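Local atomic coordinates of homocysteine S-methyltransferase (Escherichia coli, PDB entry 5DMM), a protein that catalyses methyl transfer from S-methylmethionine, or less efficiently S-adenosylmethionine, to homocysteine, yielding methionine, with zinc as its cofactor. Residues A[63-72]-A[116-127]; A[139-150]-A[171-182]. All blocks are in the same frame, centred on the assembly; numbering follows the deposited sequence.

Contact 1: residues A[63-72]-A[116-127]; sequences AQCAITASYQ and LLVAGSVGPYGA. With HCS (2-amino-4-mercapto-butyric acid), chain F.
Cys65, Ala66 and Ile67 pair in parallel register with Leu117, Val118 and Ala119, joining neighbouring strands of the TIM barrel. Four backbone hydrogen bonds tie the ladder, and the short segments 65-67 and 117-122 diverge by 25°. On the face carrying Cys65, Ile67, Leu117 and Ala119, Cys65 SG packs on Ala119 CB at 3.7 Å. Just past the Ala66-Val118 pair, the Thr68 and Val118 side chains cross at about a right angle, Thr68 CG2 touching Val118 CG1. Beyond the ladder hydroxyls take over. Ser70 OG, held between its backbone N and carbonyl carbon (chi1 49°), donates to Ser121 O over 2.7 Å, in the carbonyl plane on a lone pair, while accepting from Thr68 OG1 at 2.8 Å. Ser121 OG lies in plane at the Tyr71 ring edge and is hydrogen-bonded to Glu168. With CG anti to the backbone N (chi1 179°), the ring lies with Pro124 CD 3.5 Å from Tyr71 CE1 and Ala127 CB 3.7 Å from Tyr71 CE2; homocysteine CG covers one face. Tyr71 OH is hydrogen-bonded to Glu134.

Packing is looser where the loops part. A water bridges Tyr71 O and Pro124 O, and the partly exposed Gln72 reaches Ala127 O with NE2 at 3.3 Å, the donor standing above the carbonyl plane. Homocysteine sits where the ladder ends: its OXT is 3.5 Å from Ile67 CG2 and its N 3.1 Å from Tyr71 CB. A ladder giving way to hydroxyls and one aromatic face is consistent with a wall of the homocysteine pocket forming at the C-terminal strand ends, where TIM-barrel active sites lie.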
loop_
_atom_site.group_PDB
_atom_site.type_symbol
_atom_site.label_atom_id
_atom_site.label_comp_id
_atom_site.label_asym_id
_atom_site.label_seq_id
_atom_site.Cartn_x
_atom_site.Cartn_y
_atom_site.Cartn_z
ATOM N N ALA A 63 -12.598 6.058 4.236
ATOM C CA ALA A 63 -11.767 5.068 3.550
ATOM C C ALA A 63 -12.578 3.820 3.236
ATOM O O ALA A 63 -13.356 3.360 4.061
ATOM C CB ALA A 63 -10.539 4.698 4.399
ATOM N N GLN A 64 -12.391 3.264 2.043
ATOM C CA GLN A 64 -13.053 2.018 1.700
ATOM C C GLN A 64 -12.048 0.877 1.603
ATOM O O GLN A 64 -12.422 -0.270 1.344
ATOM C CB GLN A 64 -13.831 2.177 0.392
ATOM C CG GLN A 64 -14.881 3.273 0.515
ATOM C CD GLN A 64 -15.292 3.847 -0.821
ATOM O OE1 GLN A 64 -14.603 4.704 -1.379
ATOM N NE2 GLN A 64 -16.422 3.389 -1.336
ATOM N N CYS A 65 -10.778 1.209 1.822
ATOM C CA CYS A 65 -9.711 0.210 1.862
ATOM C C CYS A 65 -8.684 0.566 2.930
ATOM O O CYS A 65 -8.113 1.658 2.905
ATOM C CB CYS A 65 -9.025 0.092 0.493
ATOM S SG CYS A 65 -7.816 -1.272 0.402
ATOM N N ALA A 66 -8.454 -0.352 3.869
ATOM C CA ALA A 66 -7.380 -0.196 4.836
ATOM C C ALA A 66 -6.099 -0.848 4.333
ATOM O O ALA A 66 -6.138 -1.927 3.743
ATOM C CB ALA A 66 -7.776 -0.806 6.193
ATOM N N ILE A 67 -4.961 -0.206 4.571
ATOM C CA ILE A 67 -3.678 -0.824 4.229
ATOM C C ILE A 67 -3.004 -1.276 5.521
ATOM O O ILE A 67 -2.809 -0.473 6.418
ATOM C CB ILE A 67 -2.762 0.134 3.454
ATOM C CG1 ILE A 67 -3.465 0.571 2.163
ATOM C CG2 ILE A 67 -1.418 -0.538 3.146
ATOM C CD1 ILE A 67 -2.720 1.628 1.340
ATOM N N THR A 68 -2.657 -2.558 5.606
ATOM C CA THR A 68 -2.165 -3.133 6.871
ATOM C C THR A 68 -0.798 -2.584 7.266
ATOM O O THR A 68 -0.058 -2.045 6.435
ATOM C CB THR A 68 -2.085 -4.668 6.797
ATOM O OG1 THR A 68 -1.192 -5.058 5.741
ATOM C CG2 THR A 68 -3.466 -5.253 6.531
ATOM N N ALA A 69 -0.465 -2.727 8.550
ATOM C CA ALA A 69 0.804 -2.219 9.070
ATOM C C ALA A 69 1.961 -3.188 8.832
ATOM O O ALA A 69 2.708 -3.499 9.763
ATOM C CB ALA A 69 0.667 -1.924 10.564
ATOM N N SER A 70 2.101 -3.686 7.602
ATOM C CA SER A 70 3.095 -4.722 7.316
ATOM C C SER A 70 4.198 -4.250 6.368
ATOM O O SER A 70 4.957 -5.062 5.855
ATOM C CB SER A 70 2.415 -5.960 6.722
ATOM O OG SER A 70 1.543 -5.592 5.660
ATOM N N TYR A 71 4.261 -2.946 6.122
ATOM C CA TYR A 71 5.216 -2.373 5.165
ATOM C C TYR A 71 6.666 -2.806 5.404
ATOM O O TYR A 71 7.435 -3.032 4.448
ATOM C CB TYR A 71 5.122 -0.851 5.223
ATOM C CG TYR A 71 6.077 -0.120 4.306
ATOM C CD1 TYR A 71 5.872 -0.104 2.934
ATOM C CD2 TYR A 71 7.175 0.566 4.820
ATOM C CE1 TYR A 71 6.733 0.570 2.093
ATOM C CE2 TYR A 71 8.042 1.244 3.988
ATOM C CZ TYR A 71 7.811 1.250 2.626
ATOM O OH TYR A 71 8.673 1.922 1.790
ATOM N N GLN A 72 7.039 -2.895 6.678
ATOM C CA GLN A 72 8.386 -3.314 7.060
ATOM C C GLN A 72 8.357 -4.590 7.903
ATOM O O GLN A 72 9.308 -4.902 8.620
ATOM C CB GLN A 72 9.112 -2.170 7.784
ATOM C CG GLN A 72 9.826 -1.255 6.773
ATOM C CD GLN A 72 10.027 0.171 7.246
ATOM O OE1 GLN A 72 9.170 0.749 7.917
ATOM N NE2 GLN A 72 11.160 0.756 6.874
ATOM N N LEU A 116 -16.151 -2.845 1.938
ATOM C CA LEU A 116 -14.899 -2.342 2.500
ATOM C C LEU A 116 -13.803 -3.398 2.301
ATOM O O LEU A 116 -14.045 -4.600 2.457
ATOM C CB LEU A 116 -15.048 -2.002 3.990
ATOM C CG LEU A 116 -16.103 -0.972 4.399
ATOM C CD1 LEU A 116 -16.057 -0.735 5.897
ATOM C CD2 LEU A 116 -15.916 0.347 3.647
ATOM N N LEU A 117 -12.603 -2.946 1.958
ATOM C CA LEU A 117 -11.505 -3.849 1.652
ATOM C C LEU A 117 -10.369 -3.752 2.675
ATOM O O LEU A 117 -10.250 -2.754 3.411
ATOM C CB LEU A 117 -10.965 -3.560 0.255
ATOM C CG LEU A 117 -11.969 -3.723 -0.893
ATOM C CD1 LEU A 117 -11.348 -3.285 -2.202
ATOM C CD2 LEU A 117 -12.459 -5.163 -0.965
ATOM N N VAL A 118 -9.557 -4.806 2.724
ATOM C CA VAL A 118 -8.298 -4.793 3.460
ATOM C C VAL A 118 -7.162 -5.149 2.493
ATOM O O VAL A 118 -7.175 -6.213 1.866
ATOM C CB VAL A 118 -8.307 -5.786 4.643
ATOM C CG1 VAL A 118 -6.935 -5.827 5.335
ATOM C CG2 VAL A 118 -9.402 -5.435 5.641
ATOM N N ALA A 119 -6.189 -4.260 2.352
ATOM C CA ALA A 119 -5.063 -4.535 1.476
ATOM C C ALA A 119 -3.831 -4.815 2.310
ATOM O O ALA A 119 -3.497 -4.028 3.193
ATOM C CB ALA A 119 -4.819 -3.371 0.536
ATOM N N GLY A 120 -3.143 -5.919 2.021
ATOM C CA GLY A 120 -1.926 -6.250 2.755
ATOM C C GLY A 120 -0.731 -5.488 2.202
ATOM O O GLY A 120 -0.394 -5.618 1.021
ATOM N N SER A 121 -0.087 -4.689 3.048
ATOM C CA SER A 121 1.051 -3.895 2.600
ATOM C C SER A 121 2.292 -4.750 2.337
ATOM O O SER A 121 2.761 -5.498 3.216
ATOM C CB SER A 121 1.405 -2.823 3.616
ATOM O OG SER A 121 2.621 -2.227 3.224
ATOM N N VAL A 122 2.820 -4.613 1.125
ATOM C CA VAL A 122 4.075 -5.224 0.720
ATOM C C VAL A 122 5.069 -4.134 0.346
ATOM O O VAL A 122 4.972 -3.523 -0.728
ATOM C CB VAL A 122 3.868 -6.183 -0.469
ATOM C CG1 VAL A 122 5.208 -6.607 -1.086
ATOM C CG2 VAL A 122 3.071 -7.397 -0.016
ATOM N N GLY A 123 6.012 -3.868 1.242
ATOM C CA GLY A 123 6.993 -2.825 0.993
ATOM C C GLY A 123 8.191 -3.376 0.250
ATOM O O GLY A 123 8.371 -4.600 0.172
ATOM N N PRO A 124 9.035 -2.481 -0.284
ATOM C CA PRO A 124 10.186 -2.907 -1.088
ATOM C C PRO A 124 11.336 -3.415 -0.233
ATOM O O PRO A 124 11.387 -3.131 0.959
ATOM C CB PRO A 124 10.596 -1.620 -1.813
ATOM C CG PRO A 124 10.227 -0.524 -0.835
ATOM C CD PRO A 124 8.957 -1.011 -0.156
ATOM N N TYR A 125 12.257 -4.125 -0.872
ATOM C CA TYR A 125 13.494 -4.586 -0.251
ATOM C C TYR A 125 14.276 -3.398 0.322
ATOM O O TYR A 125 14.907 -3.497 1.372
ATOM C CB TYR A 125 14.322 -5.361 -1.282
ATOM C CG TYR A 125 15.587 -5.970 -0.733
ATOM C CD1 TYR A 125 15.549 -7.126 0.039
ATOM C CD2 TYR A 125 16.827 -5.392 -0.988
ATOM C CE1 TYR A 125 16.708 -7.687 0.541
ATOM C CE2 TYR A 125 17.991 -5.949 -0.489
ATOM C CZ TYR A 125 17.924 -7.095 0.271
ATOM O OH TYR A 125 19.081 -7.650 0.768
ATOM N N GLY A 126 14.193 -2.259 -0.357
ATOM C CA GLY A 126 14.850 -1.050 0.102
ATOM C C GLY A 126 14.461 -0.587 1.496
ATOM O O GLY A 126 15.280 -0.003 2.209
ATOM N N ALA A 127 13.212 -0.840 1.878
ATOM C CA ALA A 127 12.722 -0.447 3.192
ATOM C C ALA A 127 13.364 -1.313 4.273
ATOM O O ALA A 127 13.568 -0.869 5.402
ATOM C CB ALA A 127 11.207 -0.550 3.250
HETATM N N HCS F . 3.726 1.967 5.268
HETATM C CA HCS F . 3.014 2.812 4.329
HETATM C CB HCS F . 3.922 3.141 3.151
HETATM C CG HCS F . 5.158 3.904 3.611
HETATM S SD HCS F . 6.031 4.566 2.169
HETATM C C HCS F . 1.794 2.092 3.835
HETATM O OXT HCS F . 1.582 0.930 4.241
HETATM O O HCS F . 1.036 2.682 3.035
HETATM O O HOH W 1 9.856 -4.073 3.312
#

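Contact 2: residues A[139-150]-A[171-182]; sequences YHCSVEAFQAFH and PNFSEIEALAEL. With ZN (zinc ion), chain D.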
loop_
_atom_site.group_PDB
_atom_site.type_symbol
_atom_site.label_atom_id
_atom_site.label_comp_id
_atom_site.label_asym_id
_atom_site.label_seq_id
_atom_site.Cartn_x
_atom_site.Cartn_y
_atom_site.Cartn_z
ATOM N N TYR A 139 19.790 -1.227 -5.581
ATOM C CA TYR A 139 20.230 -2.421 -4.894
ATOM C C TYR A 139 20.077 -3.617 -5.825
ATOM O O TYR A 139 19.336 -3.557 -6.826
ATOM C CB TYR A 139 19.462 -2.624 -3.593
ATOM C CG TYR A 139 17.955 -2.428 -3.633
ATOM C CD1 TYR A 139 17.369 -1.313 -3.036
ATOM C CD2 TYR A 139 17.114 -3.379 -4.209
ATOM C CE1 TYR A 139 15.996 -1.139 -3.035
ATOM C CE2 TYR A 139 15.727 -3.207 -4.212
ATOM C CZ TYR A 139 15.184 -2.090 -3.616
ATOM O OH TYR A 139 13.823 -1.930 -3.576
ATOM N N HIS A 140 20.798 -4.690 -5.513
ATOM C CA HIS A 140 20.927 -5.806 -6.440
ATOM C C HIS A 140 20.685 -7.145 -5.749
ATOM O O HIS A 140 21.418 -7.517 -4.833
ATOM C CB HIS A 140 22.314 -5.795 -7.090
ATOM C CG HIS A 140 22.606 -4.544 -7.863
ATOM N ND1 HIS A 140 22.223 -4.374 -9.175
ATOM C CD2 HIS A 140 23.231 -3.400 -7.501
ATOM C CE1 HIS A 140 22.604 -3.180 -9.593
ATOM N NE2 HIS A 140 23.220 -2.570 -8.595
ATOM N N CYS A 141 19.649 -7.850 -6.194
ATOM C CA CYS A 141 19.338 -9.185 -5.704
ATOM C C CYS A 141 18.972 -10.061 -6.891
ATOM O O CYS A 141 18.418 -9.571 -7.880
ATOM C CB CYS A 141 18.178 -9.162 -4.700
ATOM S SG CYS A 141 18.448 -8.170 -3.201
ATOM N N SER A 142 19.264 -11.356 -6.799
ATOM C CA SER A 142 18.781 -12.292 -7.811
ATOM C C SER A 142 17.260 -12.359 -7.742
ATOM O O SER A 142 16.673 -11.938 -6.742
ATOM C CB SER A 142 19.383 -13.685 -7.602
ATOM O OG SER A 142 19.011 -14.198 -6.340
ATOM N N VAL A 143 16.622 -12.872 -8.790
ATOM C CA VAL A 143 15.177 -13.061 -8.747
ATOM C C VAL A 143 14.826 -13.929 -7.548
ATOM O O VAL A 143 13.889 -13.634 -6.813
ATOM C CB VAL A 143 14.627 -13.718 -10.029
ATOM C CG1 VAL A 143 13.145 -14.022 -9.879
ATOM C CG2 VAL A 143 14.872 -12.839 -11.231
ATOM N N GLU A 144 15.602 -14.988 -7.335
ATOM C CA GLU A 144 15.352 -15.905 -6.224
ATOM C C GLU A 144 15.465 -15.230 -4.867
ATOM O O GLU A 144 14.707 -15.546 -3.939
ATOM C CB GLU A 144 16.327 -17.083 -6.265
ATOM C CG GLU A 144 16.140 -17.993 -7.447
ATOM C CD GLU A 144 17.126 -17.707 -8.562
ATOM O OE1 GLU A 144 17.352 -16.514 -8.871
ATOM O OE2 GLU A 144 17.681 -18.678 -9.123
ATOM N N ALA A 145 16.436 -14.328 -4.741
ATOM C CA ALA A 145 16.655 -13.622 -3.482
ATOM C C ALA A 145 15.507 -12.657 -3.195
ATOM O O ALA A 145 15.018 -12.587 -2.069
ATOM C CB ALA A 145 17.988 -12.868 -3.504
ATOM N N PHE A 146 15.098 -11.908 -4.213
ATOM C CA PHE A 146 13.924 -11.042 -4.071
ATOM C C PHE A 146 12.713 -11.876 -3.679
ATOM O O PHE A 146 11.955 -11.511 -2.782
ATOM C CB PHE A 146 13.612 -10.297 -5.378
ATOM C CG PHE A 146 14.434 -9.051 -5.599
ATOM C CD1 PHE A 146 14.638 -8.135 -4.577
ATOM C CD2 PHE A 146 14.969 -8.784 -6.855
ATOM C CE1 PHE A 146 15.382 -6.973 -4.803
ATOM C CE2 PHE A 146 15.717 -7.632 -7.087
ATOM C CZ PHE A 146 15.922 -6.727 -6.065
ATOM N N GLN A 147 12.520 -12.990 -4.381
ATOM C CA GLN A 147 11.358 -13.826 -4.123
ATOM C C GLN A 147 11.430 -14.463 -2.731
ATOM O O GLN A 147 10.411 -14.545 -2.038
ATOM C CB GLN A 147 11.204 -14.870 -5.233
ATOM C CG GLN A 147 10.745 -14.255 -6.556
ATOM C CD GLN A 147 10.570 -15.258 -7.670
ATOM O OE1 GLN A 147 11.139 -16.351 -7.631
ATOM N NE2 GLN A 147 9.791 -14.886 -8.691
ATOM N N ALA A 148 12.618 -14.884 -2.300
ATOM C CA ALA A 148 12.773 -15.417 -0.940
ATOM C C ALA A 148 12.486 -14.360 0.129
ATOM O O ALA A 148 11.951 -14.674 1.200
ATOM C CB ALA A 148 14.175 -15.986 -0.746
ATOM N N PHE A 149 12.853 -13.112 -0.158
ATOM C CA PHE A 149 12.592 -12.000 0.756
ATOM C C PHE A 149 11.098 -11.743 0.895
ATOM O O PHE A 149 10.593 -11.548 1.998
ATOM C CB PHE A 149 13.294 -10.720 0.279
ATOM C CG PHE A 149 12.844 -9.467 0.992
ATOM C CD1 PHE A 149 13.332 -9.150 2.250
ATOM C CD2 PHE A 149 11.954 -8.598 0.392
ATOM C CE1 PHE A 149 12.929 -7.996 2.905
ATOM C CE2 PHE A 149 11.546 -7.429 1.040
ATOM C CZ PHE A 149 12.032 -7.132 2.296
ATOM N N HIS A 150 10.393 -11.757 -0.233
ATOM C CA HIS A 150 8.987 -11.381 -0.249
ATOM C C HIS A 150 8.006 -12.510 0.067
ATOM O O HIS A 150 6.924 -12.255 0.584
ATOM C CB HIS A 150 8.625 -10.813 -1.621
ATOM C CG HIS A 150 9.040 -9.396 -1.819
ATOM N ND1 HIS A 150 8.483 -8.351 -1.108
ATOM C CD2 HIS A 150 9.967 -8.843 -2.638
ATOM C CE1 HIS A 150 9.033 -7.215 -1.502
ATOM N NE2 HIS A 150 9.940 -7.488 -2.423
ATOM N N PRO A 171 10.766 1.005 -6.011
ATOM C CA PRO A 171 11.709 1.837 -6.765
ATOM C C PRO A 171 12.515 1.093 -7.821
ATOM O O PRO A 171 13.210 1.737 -8.605
ATOM C CB PRO A 171 12.649 2.325 -5.675
ATOM C CG PRO A 171 12.763 1.093 -4.773
ATOM C CD PRO A 171 11.419 0.378 -4.846
ATOM N N ASN A 172 12.437 -0.235 -7.811
ATOM C CA ASN A 172 13.365 -1.098 -8.531
ATOM C C ASN A 172 12.643 -2.050 -9.485
ATOM O O ASN A 172 11.779 -2.828 -9.072
ATOM C CB ASN A 172 14.211 -1.883 -7.514
ATOM C CG ASN A 172 15.238 -2.783 -8.168
ATOM O OD1 ASN A 172 14.896 -3.825 -8.729
ATOM N ND2 ASN A 172 16.511 -2.395 -8.076
ATOM N N PHE A 173 13.002 -1.973 -10.764
ATOM C CA PHE A 173 12.351 -2.735 -11.829
ATOM C C PHE A 173 12.566 -4.233 -11.704
ATOM O O PHE A 173 11.625 -5.012 -11.891
ATOM C CB PHE A 173 12.857 -2.248 -13.193
ATOM C CG PHE A 173 12.097 -2.793 -14.365
ATOM C CD1 PHE A 173 10.714 -2.795 -14.385
ATOM C CD2 PHE A 173 12.774 -3.267 -15.479
ATOM C CE1 PHE A 173 10.013 -3.289 -15.488
ATOM C CE2 PHE A 173 12.081 -3.759 -16.586
ATOM C CZ PHE A 173 10.697 -3.773 -16.585
ATOM N N SER A 174 13.791 -4.650 -11.392
ATOM C CA SER A 174 14.064 -6.082 -11.306
ATOM C C SER A 174 13.260 -6.691 -10.155
ATOM O O SER A 174 12.766 -7.810 -10.264
ATOM C CB SER A 174 15.568 -6.357 -11.140
ATOM O OG SER A 174 16.043 -5.964 -9.864
ATOM N N GLU A 175 13.085 -5.937 -9.071
ATOM C CA GLU A 175 12.267 -6.416 -7.955
ATOM C C GLU A 175 10.779 -6.452 -8.344
ATOM O O GLU A 175 10.049 -7.369 -7.974
ATOM C CB GLU A 175 12.487 -5.544 -6.715
ATOM C CG GLU A 175 11.544 -5.856 -5.556
ATOM C CD GLU A 175 11.783 -4.970 -4.348
ATOM O OE1 GLU A 175 12.258 -3.822 -4.515
ATOM O OE2 GLU A 175 11.498 -5.430 -3.223
ATOM N N ILE A 176 10.335 -5.467 -9.118
ATOM C CA ILE A 176 8.960 -5.461 -9.601
ATOM C C ILE A 176 8.678 -6.716 -10.436
ATOM O O ILE A 176 7.633 -7.355 -10.271
ATOM C CB ILE A 176 8.662 -4.174 -10.407
ATOM C CG1 ILE A 176 8.555 -2.979 -9.437
ATOM C CG2 ILE A 176 7.383 -4.341 -11.213
ATOM C CD1 ILE A 176 8.624 -1.616 -10.114
ATOM N N GLU A 177 9.612 -7.084 -11.313
ATOM C CA GLU A 177 9.488 -8.312 -12.105
ATOM C C GLU A 177 9.397 -9.555 -11.224
ATOM O O GLU A 177 8.529 -10.407 -11.412
ATOM C CB GLU A 177 10.680 -8.470 -13.053
ATOM C CG GLU A 177 10.948 -7.286 -13.949
ATOM C CD GLU A 177 12.280 -7.395 -14.671
ATOM O OE1 GLU A 177 12.831 -8.519 -14.760
ATOM O OE2 GLU A 177 12.778 -6.354 -15.149
ATOM N N ALA A 178 10.320 -9.651 -10.274
ATOM C CA ALA A 178 10.368 -10.771 -9.330
ATOM C C ALA A 178 9.058 -10.907 -8.567
ATOM O O ALA A 178 8.522 -12.012 -8.394
ATOM C CB ALA A 178 11.527 -10.593 -8.355
ATOM N N LEU A 179 8.523 -9.772 -8.138
ATOM C CA LEU A 179 7.258 -9.732 -7.411
ATOM C C LEU A 179 6.055 -10.133 -8.279
ATOM O O LEU A 179 5.171 -10.851 -7.817
ATOM C CB LEU A 179 7.050 -8.323 -6.835
ATOM C CG LEU A 179 6.287 -8.110 -5.532
ATOM C CD1 LEU A 179 6.786 -9.026 -4.444
ATOM C CD2 LEU A 179 6.422 -6.646 -5.081
ATOM N N ALA A 180 6.006 -9.667 -9.524
ATOM C CA ALA A 180 4.921 -10.062 -10.422
ATOM C C ALA A 180 4.992 -11.564 -10.698
ATOM O O ALA A 180 3.965 -12.253 -10.732
ATOM C CB ALA A 180 4.980 -9.271 -11.732
ATOM N N GLU A 181 6.205 -12.069 -10.882
ATOM C CA GLU A 181 6.411 -13.508 -11.058
ATOM C C GLU A 181 5.941 -14.294 -9.829
ATOM O O GLU A 181 5.232 -15.293 -9.943
ATOM C CB GLU A 181 7.887 -13.808 -11.329
ATOM C CG GLU A 181 8.358 -13.454 -12.732
ATOM C CD GLU A 181 7.985 -14.512 -13.756
ATOM O OE1 GLU A 181 8.554 -15.634 -13.695
ATOM O OE2 GLU A 181 7.124 -14.219 -14.621
ATOM N N LEU A 182 6.356 -13.830 -8.657
ATOM C CA LEU A 182 5.968 -14.449 -7.388
ATOM C C LEU A 182 4.448 -14.596 -7.231
ATOM O O LEU A 182 3.960 -15.629 -6.769
ATOM C CB LEU A 182 6.537 -13.644 -6.219
ATOM C CG LEU A 182 6.181 -14.156 -4.818
ATOM C CD1 LEU A 182 6.633 -15.605 -4.626
ATOM C CD2 LEU A 182 6.805 -13.266 -3.753
HETATM ZN ZN ZN D . 18.539 -16.180 -10.545
HETATM O O HOH W 2 18.579 -6.373 -8.718
HETATM O O HOH W 3 18.818 -13.742 -11.116
HETATM O O HOH W 4 9.906 -16.840 -11.021
HETATM O O HOH W 5 20.509 -16.778 -10.123
#
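In the helical layer of the TIM barrel, helices 143-159 and 173-183 pack together, with Tyr139 and His150 converging on Glu175. The short segments 143-150 and 173-182 approach to 8.9 Å and cross at -62°. Glu175, its CG anti to the backbone N (chi1 173°), extends its carboxylate to both. Tyr139 OH gives a 2.6 Å bond to OE1 of Glu175 on the syn side; His150 NE2 donates to Glu175 OE2 over 2.7 Å, meeting its anti lone pair, with that oxygen 7° out of the ring plane. OE2 also accepts from Tyr125 N, and three donors on two oxygens should restrain rotation of the carboxylate.

Helix 143-159 follows strand 117-122 after the short helix 125-129, and helix 173-183 follows strand 164-170, so the contact joins consecutive beta-alpha units. Phe146 is sandwiched between Glu175 CB, 3.7 Å from the ring centroid, and Cys141 CB on the opposite face. Leu179 CD1 makes a CH-pi contact, 3.6 Å from the His150 ring centroid. Ala178 CB meets Phe146 CB at 3.6 Å. Toward solvent, Gln147 NE2 bonds to a lone pair of Ala178 O at 3.2 Å; a water joins Gln147 NE2 to Glu181 OE1, while Glu181 OE2 is hydrogen-bonded to Tyr219.

Contact 1 lies near the centre of the chain, in the barrel wall; the centre of contact 2 is about 17 Å from the centre of the chain, between helices of the surrounding layer. Contact 1 relies on a backbone ladder that ends in hydroxyls beside bound homocysteine; contact 2 relies on side chains, aromatic faces and one shared carboxylate, with a water beside the exposed Glu181 at its outer side. The two meet: Tyr125 N, soon after strand 117-122, lies 2.8 Å from Glu175 OE2, probably as a hydrogen bond, and Tyr125 CE2 packs on Cys141 SG at 3.5 Å, so the carboxylate of contact 2 probably also ties down the chain that leaves the pocket strand of contact 1.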